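Local coordinates for L-rhamnose mutarotase (Formosa agariphila, PDB 6HHN), which catalyses the interconversion of alpha- and beta-L-rhamnose during breakdown of the green-algal polysaccharide ulvan and works as a homodimer, at residues P38-K41 and Q42-D46. Sequence-based numbering, arbitrary orientation.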
loop_
_atom_site.group_PDB
_atom_site.type_symbol
_atom_site.label_atom_id
_atom_site.label_comp_id
_atom_site.label_asym_id
_atom_site.label_seq_id
_atom_site.Cartn_x
_atom_site.Cartn_y
_atom_site.Cartn_z
ATOM N N PRO A 38 10.887 -20.856 3.818
ATOM C CA PRO A 38 9.688 -21.347 4.502
ATOM C C PRO A 38 9.692 -21.101 5.996
ATOM O O PRO A 38 8.617 -20.916 6.597
ATOM C CB PRO A 38 9.657 -22.839 4.152
ATOM C CG PRO A 38 10.980 -23.193 3.706
ATOM C CD PRO A 38 11.632 -21.932 3.141
ATOM N N GLU A 39 10.878 -21.067 6.612
ATOM C CA GLU A 39 10.961 -20.755 8.033
ATOM C C GLU A 39 10.390 -19.374 8.321
ATOM O O GLU A 39 9.700 -19.174 9.327
ATOM C CB GLU A 39 12.417 -20.782 8.501
ATOM C CG GLU A 39 13.086 -22.147 8.520
ATOM C CD GLU A 39 13.607 -22.634 7.184
ATOM O OE1 GLU A 39 13.467 -21.918 6.170
ATOM O OE2 GLU A 39 14.197 -23.750 7.147
ATOM N N LEU A 40 10.695 -18.396 7.460
ATOM C CA LEU A 40 10.224 -17.038 7.664
ATOM C C LEU A 40 8.725 -16.935 7.424
ATOM O O LEU A 40 8.015 -16.253 8.171
ATOM C CB LEU A 40 11.026 -16.088 6.767
ATOM C CG LEU A 40 10.715 -14.593 6.901
ATOM C CD1 LEU A 40 10.844 -14.150 8.351
ATOM C CD2 LEU A 40 11.649 -13.808 6.010
ATOM N N LYS A 41 8.216 -17.614 6.394
ATOM C CA LYS A 41 6.776 -17.598 6.157
ATOM C C LYS A 41 6.036 -18.145 7.372
ATOM O O LYS A 41 5.064 -17.544 7.851
ATOM C CB LYS A 41 6.432 -18.408 4.907
ATOM C CG LYS A 41 6.920 -17.804 3.595
ATOM C CD LYS A 41 6.426 -18.630 2.408
ATOM C CE LYS A 41 7.241 -18.366 1.152
ATOM N NZ LYS A 41 6.708 -19.126 -0.019
ATOM N N GLN A 42 6.504 -19.278 7.907
ATOM C CA GLN A 42 5.843 -19.855 9.069
ATOM C C GLN A 42 5.949 -18.942 10.285
ATOM O O GLN A 42 4.982 -18.801 11.031
ATOM C CB GLN A 42 6.396 -21.242 9.385
ATOM C CG GLN A 42 5.576 -21.963 10.425
ATOM C CD GLN A 42 4.143 -22.131 9.982
ATOM O OE1 GLN A 42 3.874 -22.657 8.897
ATOM N NE2 GLN A 42 3.213 -21.657 10.800
ATOM N N LEU A 43 7.117 -18.320 10.516
ATOM C CA LEU A 43 7.217 -17.415 11.657
ATOM C C LEU A 43 6.240 -16.256 11.528
ATOM O O LEU A 43 5.627 -15.832 12.514
ATOM C CB LEU A 43 8.621 -16.845 11.774
ATOM C CG LEU A 43 9.650 -17.738 12.448
ATOM C CD1 LEU A 43 11.052 -17.194 12.215
ATOM C CD2 LEU A 43 9.329 -17.831 13.935
ATOM N N LEU A 44 6.123 -15.688 10.321
ATOM C CA LEU A 44 5.192 -14.589 10.122
ATOM C C LEU A 44 3.769 -15.041 10.425
ATOM O O LEU A 44 3.029 -14.361 11.148
ATOM C CB LEU A 44 5.338 -14.069 8.694
ATOM C CG LEU A 44 6.634 -13.295 8.402
ATOM C CD1 LEU A 44 6.778 -13.082 6.914
ATOM C CD2 LEU A 44 6.615 -11.982 9.142
ATOM N N LYS A 45 3.378 -16.205 9.895
ATOM C CA LYS A 45 2.044 -16.738 10.182
ATOM C C LYS A 45 1.846 -16.986 11.675
ATOM O O LYS A 45 0.803 -16.636 12.237
ATOM C CB LYS A 45 1.811 -18.003 9.358
ATOM C CG LYS A 45 1.724 -17.750 7.854
ATOM C CD LYS A 45 1.328 -19.015 7.127
ATOM C CE LYS A 45 1.565 -18.895 5.631
ATOM N NZ LYS A 45 1.603 -20.244 4.984
ATOM N N ASP A 46 2.855 -17.569 12.336
ATOM C CA ASP A 46 2.754 -17.849 13.764
ATOM C C ASP A 46 2.584 -16.571 14.568
ATOM O O ASP A 46 2.039 -16.595 15.671
ATOM C CB ASP A 46 4.009 -18.564 14.268
ATOM C CG ASP A 46 4.106 -20.005 13.799
ATOM O OD1 ASP A 46 3.104 -20.545 13.282
ATOM O OD2 ASP A 46 5.203 -20.600 13.959
#
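Leu-40 and Leu-44 meet one helical turn apart, CG of Leu-40 lying 4.2 Å from CD1 of Leu-44, and this is the apolar side-chain contact between 38-41 and 42-46. The closer touches are of side chain on backbone. CG of Leu-44 sits 3.3 Å from Leu-40 O: chi1 of -71° sets CG anti to its own carbonyl carbon and beside the backbone N, which leans it back over the preceding turn. Leu-43 does the same over Glu-39 O, its CG at 3.4 Å, and the aliphatic start of Lys-45 covers Lys-41 O in like manner.

The same oxygens accept the main-chain N-H groups four residues on. Four successive alpha-helical bonds join the two halves, from Gln-42 N to Pro-38 O through to Lys-45 N to Lys-41 O, the latter 3.0 Å long. Gln-42 breaks the side-chain pattern: its CG is anti to the backbone N, and a bend at chi2 (59°) brings the amide alongside Asp-46, one turn on. There NE2 donates to Asp-46 OD1 over 2.7 Å, with the oxygen almost in the amide plane but the nitrogen approaching from 45° out of the carboxylate plane.

Further out, Leu-40 packs on Val-84 and Trp-87 of helix 82-91, while Glu-39 and Leu-43 reach Ile-83. Lys-41 and Leu-44 lie against Met-114 of the second subunit, in keeping with the dimeric alpha-beta barrel fold. Leu-40 beside Trp-87 and Leu-44 beside Tyr-52 adjoin residues that probably bind the sugar as in related mutarotases. The chemistry divides the helix: leucines, Leu-40 the buried one, pack it against helix 82-91 and the second subunit, while on the exposed side Gln-42 holds Asp-46, whose carboxylate in the last turn would probably be disfavoured by the helix dipole, a cost the amide N-H would partly offset.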